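Local coordinates for protein probable dipeptidase (Pseudomonas aeruginosa, PDB 3B40) that probably acts as a metal-dependent dipeptidase of the membrane dipeptidase (peptidase M19) family, at residues A[114-117]-A[121-124]. The protein carries 11 engineered substitutions. Numbering follows the deposited sequence.
Sequences GIAY and DFRR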
# COMPACT_ATOMS: atom_id res chain seq x y z
N GLY A 114 -5.48 11.09 -16.72
CA GLY A 114 -6.78 10.43 -16.79
C GLY A 114 -6.96 9.33 -15.73
O GLY A 114 -6.00 8.90 -15.11
N ILE A 115 -8.19 8.84 -15.58
CA ILE A 115 -8.43 7.67 -14.74
C ILE A 115 -8.65 6.46 -15.64
O ILE A 115 -9.43 6.51 -16.58
CB ILE A 115 -9.62 7.89 -13.77
CG1 ILE A 115 -9.33 9.06 -12.83
CG2 ILE A 115 -9.88 6.63 -12.91
CD1 ILE A 115 -10.56 9.56 -12.02
N ALA A 116 -7.91 5.38 -15.37
CA ALA A 116 -8.05 4.10 -16.07
C ALA A 116 -9.10 3.20 -15.42
O ALA A 116 -9.01 2.89 -14.22
CB ALA A 116 -6.71 3.40 -16.08
N TYR A 117 -10.08 2.79 -16.20
CA TYR A 117 -11.14 1.89 -15.74
C TYR A 117 -10.88 0.43 -16.13
O TYR A 117 -11.67 -0.44 -15.76
CB TYR A 117 -12.53 2.37 -16.19
CG TYR A 117 -12.78 3.79 -15.76
CD1 TYR A 117 -13.06 4.09 -14.44
CD2 TYR A 117 -12.68 4.85 -16.67
CE1 TYR A 117 -13.24 5.40 -14.02
CE2 TYR A 117 -12.88 6.18 -16.26
CZ TYR A 117 -13.16 6.43 -14.94
OH TYR A 117 -13.37 7.71 -14.49
N ASP A 121 -7.55 0.92 -20.83
CA ASP A 121 -7.51 2.37 -20.61
C ASP A 121 -6.12 2.77 -20.16
O ASP A 121 -5.60 3.80 -20.61
CB ASP A 121 -8.48 2.81 -19.52
CG ASP A 121 -9.92 2.71 -19.92
OD1 ASP A 121 -10.22 2.54 -21.12
OD2 ASP A 121 -10.77 2.82 -19.00
N PHE A 122 -5.56 2.01 -19.23
CA PHE A 122 -4.22 2.34 -18.70
C PHE A 122 -3.22 2.44 -19.86
O PHE A 122 -2.48 3.43 -19.95
CB PHE A 122 -3.75 1.30 -17.65
CG PHE A 122 -2.52 1.72 -16.89
CD1 PHE A 122 -2.63 2.29 -15.63
CD2 PHE A 122 -1.24 1.55 -17.45
CE1 PHE A 122 -1.49 2.69 -14.92
CE2 PHE A 122 -0.12 1.97 -16.75
CZ PHE A 122 -0.25 2.53 -15.48
N ARG A 123 -3.21 1.44 -20.75
CA ARG A 123 -2.28 1.42 -21.89
C ARG A 123 -2.52 2.58 -22.86
O ARG A 123 -1.58 3.22 -23.31
CB ARG A 123 -2.32 0.07 -22.63
CG ARG A 123 -1.72 -1.08 -21.83
CD ARG A 123 -1.51 -2.34 -22.65
NE ARG A 123 -2.11 -3.47 -21.95
CZ ARG A 123 -1.48 -4.33 -21.15
NH1 ARG A 123 -0.16 -4.25 -20.96
NH2 ARG A 123 -2.19 -5.30 -20.57
N ARG A 124 -3.79 2.84 -23.15
CA ARG A 124 -4.21 4.00 -23.94
C ARG A 124 -3.76 5.33 -23.36
O ARG A 124 -3.12 6.14 -24.06
CB ARG A 124 -5.74 3.99 -24.12
CG ARG A 124 -6.26 5.11 -25.00
CD ARG A 124 -7.77 5.05 -25.09
NE ARG A 124 -8.43 4.98 -23.78
CZ ARG A 124 -8.66 6.04 -22.99
NH1 ARG A 124 -8.28 7.25 -23.36
NH2 ARG A 124 -9.27 5.87 -21.82
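Asp121, in the first turn of helix 119-127, reaches back with its carboxylate to the backbone of Tyr117, and Tyr117 N donates to Asp121 OD2 at 2.9 Å. The N-H...O angle is 147°, so the bond is moderately bent, and it uses the lone pair of OD2 that faces away from OD1. Asp121 OD2 also lies 3.3 Å from Tyr117 CB and sits at the edge of the tyrosine ring, near its plane; ring and carboxylate stand almost perpendicular, at 88°. Asp121 OD1 turns to Arg124 one helical turn on, where NH2 makes a long salt bridge of 3.5 Å in the plane of the guanidinium; Arg124 NH1 also pairs with Glu128. The contact spans the tight connection between strand 113-115 and helix 119-127, the first half of a beta-alpha-beta unit completed by parallel strand 131-138, in a family of TIM-barrel type. The Ala116 methyl packs closely against the start of Phe122, with CB 3.6 Å from Phe122 N. Ala116 CB and Phe122 CB form an apolar pair at 4.0 Å, while Ala116 CA meets Asp121 CB at 3.7 Å. Phe122 swings CG opposite its own backbone nitrogen (chi1 -169°), and its side chain packs on Ala132 and Val134 of strand 131-138; Phe25 meets its ring at roughly a right angle.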